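Local coordinates for hypothetical protein PA2201 (PDB 2FEF), which is of unknown function but probably acts as an immunity protein of the kind that neutralises PoNe-type DNase toxins in competition between bacteria, at residues Ala68-Ala73 and Arg116-Ala121; Gln78-Ala83 and Ala109-Tyr114. All blocks are in the same frame, centred on the assembly; numbering follows the deposited sequence.

Contact 1. Residues Ala68-Ala73 and Arg116-Ala121; sequences AALENA and RLLGAA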
loop_
_atom_site.group_PDB
_atom_site.type_symbol
_atom_site.label_atom_id
_atom_site.label_comp_id
_atom_site.label_asym_id
_atom_site.label_seq_id
_atom_site.Cartn_x
_atom_site.Cartn_y
_atom_site.Cartn_z
ATOM N N ALA B 68 13.953 13.180 -11.119
ATOM C CA ALA B 68 13.270 11.868 -11.179
ATOM C C ALA B 68 14.108 10.726 -10.535
ATOM O O ALA B 68 13.571 9.835 -9.841
ATOM C CB ALA B 68 12.911 11.549 -12.629
ATOM N N ALA B 69 15.425 10.735 -10.773
ATOM C CA ALA B 69 16.348 9.760 -10.114
ATOM C C ALA B 69 16.340 9.922 -8.613
ATOM O O ALA B 69 16.457 8.956 -7.865
ATOM C CB ALA B 69 17.776 9.901 -10.636
ATOM N N LEU B 70 16.234 11.166 -8.164
ATOM C CA LEU B 70 16.258 11.415 -6.739
ATOM C C LEU B 70 14.952 10.902 -6.127
ATOM O O LEU B 70 14.951 10.301 -5.063
ATOM C CB LEU B 70 16.498 12.908 -6.505
ATOM C CG LEU B 70 16.676 13.465 -5.107
ATOM C CD1 LEU B 70 17.923 12.846 -4.445
ATOM C CD2 LEU B 70 16.762 15.003 -5.164
ATOM N N GLU B 71 13.828 11.120 -6.807
ATOM C CA GLU B 71 12.544 10.605 -6.293
ATOM C C GLU B 71 12.523 9.111 -6.235
ATOM O O GLU B 71 12.053 8.515 -5.242
ATOM C CB GLU B 71 11.360 11.151 -7.128
ATOM C CG GLU B 71 11.249 12.633 -7.005
ATOM C CD GLU B 71 10.445 13.113 -5.790
ATOM O OE1 GLU B 71 10.123 12.320 -4.880
ATOM O OE2 GLU B 71 10.131 14.325 -5.762
ATOM N N ASN B 72 13.096 8.459 -7.243
ATOM C CA ASN B 72 13.244 6.999 -7.131
ATOM C C ASN B 72 14.132 6.541 -5.962
ATOM O O ASN B 72 13.859 5.525 -5.322
ATOM C CB ASN B 72 13.828 6.436 -8.412
ATOM C CG ASN B 72 13.708 4.935 -8.471
ATOM O OD1 ASN B 72 12.785 4.366 -7.913
ATOM N ND2 ASN B 72 14.645 4.282 -9.143
ATOM N N ALA B 73 15.227 7.266 -5.712
ATOM C CA ALA B 73 16.100 6.931 -4.565
ATOM C C ALA B 73 15.296 6.969 -3.259
ATOM O O ALA B 73 15.431 6.090 -2.413
ATOM C CB ALA B 73 17.341 7.877 -4.513
ATOM N N ARG B 116 23.539 4.167 -2.817
ATOM C CA ARG B 116 24.227 4.279 -4.128
ATOM C C ARG B 116 23.372 4.989 -5.158
ATOM O O ARG B 116 23.874 5.806 -5.956
ATOM C CB ARG B 116 24.620 2.905 -4.645
ATOM C CG ARG B 116 25.729 2.265 -3.806
ATOM C CD ARG B 116 25.773 0.795 -4.110
ATOM N NE ARG B 116 26.926 0.155 -3.498
ATOM C CZ ARG B 116 27.019 -1.157 -3.306
ATOM N NH1 ARG B 116 26.001 -1.957 -3.638
ATOM N NH2 ARG B 116 28.113 -1.666 -2.745
ATOM N N LEU B 117 22.062 4.726 -5.128
ATOM C CA LEU B 117 21.139 5.380 -6.074
ATOM C C LEU B 117 20.963 6.836 -5.681
ATOM O O LEU B 117 20.831 7.712 -6.543
ATOM C CB LEU B 117 19.771 4.651 -6.120
ATOM C CG LEU B 117 19.874 3.226 -6.690
ATOM C CD1 LEU B 117 18.603 2.475 -6.453
ATOM C CD2 LEU B 117 20.139 3.321 -8.196
ATOM N N LEU B 118 20.986 7.083 -4.371
ATOM C CA LEU B 118 20.886 8.451 -3.870
ATOM C C LEU B 118 22.118 9.226 -4.320
ATOM O O LEU B 118 21.987 10.339 -4.816
ATOM C CB LEU B 118 20.772 8.486 -2.333
ATOM C CG LEU B 118 20.616 9.866 -1.681
ATOM C CD1 LEU B 118 19.343 10.568 -2.147
ATOM C CD2 LEU B 118 20.624 9.692 -0.130
ATOM N N GLY B 119 23.301 8.654 -4.110
ATOM C CA GLY B 119 24.559 9.264 -4.605
ATOM C C GLY B 119 24.574 9.556 -6.093
ATOM O O GLY B 119 24.983 10.622 -6.519
ATOM N N ALA B 120 24.139 8.586 -6.881
ATOM C CA ALA B 120 24.093 8.712 -8.330
ATOM C C ALA B 120 23.121 9.812 -8.773
ATOM O O ALA B 120 23.390 10.559 -9.725
ATOM C CB ALA B 120 23.704 7.363 -8.929
ATOM N N ALA B 121 21.991 9.927 -8.080
ATOM C CA ALA B 121 21.031 11.009 -8.381
ATOM C C ALA B 121 21.639 12.368 -8.084
ATOM O O ALA B 121 21.418 13.325 -8.799
ATOM C CB ALA B 121 19.751 10.837 -7.539
#

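Contact 2. Residues Gln78-Ala83 and Ala109-Tyr114; sequences QAAENA and ALWLDY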
loop_
_atom_site.group_PDB
_atom_site.type_symbol
_atom_site.label_atom_id
_atom_site.label_comp_id
_atom_site.label_asym_id
_atom_site.label_seq_id
_atom_site.Cartn_x
_atom_site.Cartn_y
_atom_site.Cartn_z
ATOM N N GLN B 78 12.659 4.228 1.441
ATOM C CA GLN B 78 11.466 3.756 2.173
ATOM C C GLN B 78 11.414 2.242 2.207
ATOM O O GLN B 78 11.072 1.665 3.239
ATOM C CB GLN B 78 10.171 4.339 1.618
ATOM C CG GLN B 78 8.953 4.020 2.605
ATOM C CD GLN B 78 7.791 4.976 2.459
ATOM O OE1 GLN B 78 7.693 5.772 1.474
ATOM N NE2 GLN B 78 6.894 4.928 3.435
ATOM N N ALA B 79 11.734 1.587 1.095
ATOM C CA ALA B 79 11.807 0.129 1.100
ATOM C C ALA B 79 12.836 -0.417 2.095
ATOM O O ALA B 79 12.596 -1.440 2.753
ATOM C CB ALA B 79 12.156 -0.381 -0.314
ATOM N N ALA B 80 14.007 0.234 2.150
ATOM C CA ALA B 80 15.049 -0.148 3.127
ATOM C C ALA B 80 14.507 -0.050 4.558
ATOM O O ALA B 80 14.758 -0.932 5.393
ATOM C CB ALA B 80 16.290 0.755 2.943
ATOM N N GLU B 81 13.749 1.002 4.855
ATOM C CA GLU B 81 13.092 1.097 6.191
ATOM C C GLU B 81 12.117 -0.050 6.431
ATOM O O GLU B 81 12.044 -0.597 7.512
ATOM C CB GLU B 81 12.331 2.440 6.355
ATOM C CG GLU B 81 13.218 3.697 6.365
ATOM C CD GLU B 81 12.463 4.983 6.788
ATOM O OE1 GLU B 81 11.324 4.915 7.301
ATOM O OE2 GLU B 81 13.035 6.070 6.578
ATOM N N ASN B 82 11.331 -0.389 5.413
ATOM C CA ASN B 82 10.373 -1.493 5.549
ATOM C C ASN B 82 11.069 -2.821 5.795
ATOM O O ASN B 82 10.561 -3.690 6.545
ATOM C CB ASN B 82 9.505 -1.605 4.275
ATOM C CG ASN B 82 8.584 -0.393 4.049
ATOM O OD1 ASN B 82 8.286 0.422 4.960
ATOM N ND2 ASN B 82 8.128 -0.271 2.808
ATOM N N ALA B 83 12.226 -3.008 5.154
ATOM C CA ALA B 83 13.029 -4.212 5.427
ATOM C C ALA B 83 13.581 -4.193 6.845
ATOM O O ALA B 83 13.629 -5.231 7.490
ATOM C CB ALA B 83 14.183 -4.395 4.399
ATOM N N ALA B 109 21.547 -4.888 2.253
ATOM C CA ALA B 109 21.712 -4.650 0.803
ATOM C C ALA B 109 20.807 -3.522 0.348
ATOM O O ALA B 109 21.211 -2.698 -0.428
ATOM C CB ALA B 109 21.382 -5.892 0.018
ATOM N N LEU B 110 19.563 -3.491 0.820
ATOM C CA LEU B 110 18.663 -2.439 0.372
ATOM C C LEU B 110 19.127 -1.068 0.852
ATOM O O LEU B 110 19.028 -0.105 0.089
ATOM C CB LEU B 110 17.207 -2.715 0.770
ATOM C CG LEU B 110 16.519 -3.830 -0.029
ATOM C CD1 LEU B 110 15.260 -4.234 0.772
ATOM C CD2 LEU B 110 16.221 -3.395 -1.510
ATOM N N TRP B 111 19.604 -0.972 2.105
ATOM C CA TRP B 111 20.169 0.300 2.583
ATOM C C TRP B 111 21.382 0.787 1.749
ATOM O O TRP B 111 21.470 1.971 1.390
ATOM C CB TRP B 111 20.532 0.202 4.069
ATOM C CG TRP B 111 19.353 0.414 4.990
ATOM C CD1 TRP B 111 18.613 -0.565 5.633
ATOM C CD2 TRP B 111 18.758 1.666 5.343
ATOM N NE1 TRP B 111 17.623 0.025 6.387
ATOM C CE2 TRP B 111 17.665 1.385 6.199
ATOM C CE3 TRP B 111 19.016 3.007 4.983
ATOM C CZ2 TRP B 111 16.862 2.406 6.754
ATOM C CZ3 TRP B 111 18.227 4.016 5.535
ATOM C CH2 TRP B 111 17.145 3.701 6.401
ATOM N N LEU B 112 22.291 -0.141 1.448
ATOM C CA LEU B 112 23.463 0.121 0.618
ATOM C C LEU B 112 23.053 0.533 -0.801
ATOM O O LEU B 112 23.540 1.551 -1.302
ATOM C CB LEU B 112 24.313 -1.144 0.542
ATOM C CG LEU B 112 25.628 -1.027 -0.203
ATOM C CD1 LEU B 112 26.478 0.071 0.444
ATOM C CD2 LEU B 112 26.324 -2.377 -0.173
ATOM N N ASP B 113 22.162 -0.247 -1.436
ATOM C CA ASP B 113 21.615 0.125 -2.778
ATOM C C ASP B 113 20.932 1.473 -2.778
ATOM O O ASP B 113 21.133 2.286 -3.701
ATOM C CB ASP B 113 20.665 -0.957 -3.332
ATOM C CG ASP B 113 21.400 -2.312 -3.618
ATOM O OD1 ASP B 113 22.650 -2.370 -3.680
ATOM O OD2 ASP B 113 20.718 -3.317 -3.805
ATOM N N TYR B 114 20.097 1.721 -1.768
ATOM C CA TYR B 114 19.517 3.049 -1.619
ATOM C C TYR B 114 20.587 4.136 -1.638
ATOM O O TYR B 114 20.470 5.112 -2.385
ATOM C CB TYR B 114 18.656 3.127 -0.339
ATOM C CG TYR B 114 18.362 4.524 0.197
ATOM C CD1 TYR B 114 17.827 5.524 -0.615
ATOM C CD2 TYR B 114 18.571 4.823 1.561
ATOM C CE1 TYR B 114 17.567 6.802 -0.105
ATOM C CE2 TYR B 114 18.289 6.085 2.071
ATOM C CZ TYR B 114 17.797 7.064 1.247
ATOM O OH TYR B 114 17.494 8.331 1.731
#

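Contact 1. Residues Ala68-Ala73 and Arg116-Ala121
The methyl of Ala121 is set against the backbone between Ala69 and Leu70, and this alanine-on-backbone packing is the first of two kinds of apolar contact here. Ala121 CB lies 3.6 Å from Leu70 N, about as far from Leu70 CA, and 3.8 Å from Ala69 CB. One turn further along, the roles are exchanged: Ala73 of 68-73 sends its methyl onto the other helix, with Ala73 CB 3.6 Å from Leu118 CA. Ala73 CB also comes within 4.3 Å of Leu117 CB, a looser contact on the flank where the chain of Leu117 runs on to Phe62. Where the methyls of Ala73 and Ala121 lie against the opposite backbone, the segment axes come within 8.4 Å, and the CA atoms of Ala73 and Leu118 stand 5.1 Å apart.

The two segments run antiparallel, at 163° between their N-to-C directions, and belong to helices 66-93 and 97-127. A short connection joins these helices, so the pair is a long helical hairpin, which belongs to the PA2201 N-terminal domain-like region of the protein.

The second kind of contact is between leucines. In Leu70 and Leu118 alike CG stands anti to the backbone N (chi1 -175° and -178°), which brings the end of each chain back toward the other helix, where the branches meet obliquely. There Leu70 CD1 reaches Leu118 CD1 at 3.5 Å, a tight approach for two methyls. Leu118 CD1 also touches Ala73 CB at 4.1 Å, tying the leucine pair to the alanine packing.

Polar groups bear on the surroundings instead. The side-chain ND2 of Asn72 is hydrogen-bonded to Gly57 O, while Arg116 forms a salt bridge to Glu171. Ala68 packs on His67 of the second subunit and Glu71 on Ala68 of the third.

Contact 2. Residues Gln78-Ala83 and Ala109-Tyr114
Trp111 NE1 points its N-H toward helix 66-93, where it is hydrogen-bonded to Ser84 OG; Ala80 O lies beside the same nitrogen at 3.2 Å. The same indole covers Ala80 with one face. Ala80 CB sits 3.5 Å from the centroid of the Trp111 five-membered ring and only 7° off its normal, a well-centred CH-pi contact. CG of Trp111 stands anti to its carbonyl carbon (chi1 -82°), which swings the ring over the neighbouring helix.

On the benzo side, Trp111 CZ2 meets the Glu81 methylene at CG, 3.9 Å away, the two side chains meeting obliquely. Beyond CG the glutamate chain is extended, and its carboxylate forms salt bridges to Arg54 and Arg59 of the third subunit.

Leu110 fills the other flank. Leu110 CB rests 4.2 Å from Ala80 CB, and Leu110 CD1 reaches Ala83 CB at 3.8 Å. The backbones come close here too: the antiparallel segment axes approach to 8.5 Å, with the small Ala80 touching both Leu110 and Trp111.

Glu81 thus divides its chemistry, an apolar stem against the indole and a carboxylate whose charge is probably balanced by the two arginines of the third subunit. The contact therefore joins packing inside the helical hairpin directly to the subunit interface, and the buried indole N-H is satisfied within the hairpin by Ser84.

Overall arrangement
Contacts 1 and 2 are two levels of one antiparallel helical hairpin: both pair helix 66-93 with helix 97-127, and their centres are about 13 Å apart. Contact 2 lies nearer the turn, since 78-83 and 109-114 both fall between 73 and 116 in the chain. It is also deeper: its centre lies about 11 Å from the centre of the chain, that of contact 1 about 22 Å. The levels touch where Ala73 O packs 3.0 Å from Tyr114 CD1. The axis spacing is nearly the same at both levels, although alanine-leucine packing gives way to an indole laid over alanine. Each level also reaches the third subunit through helix 66-93.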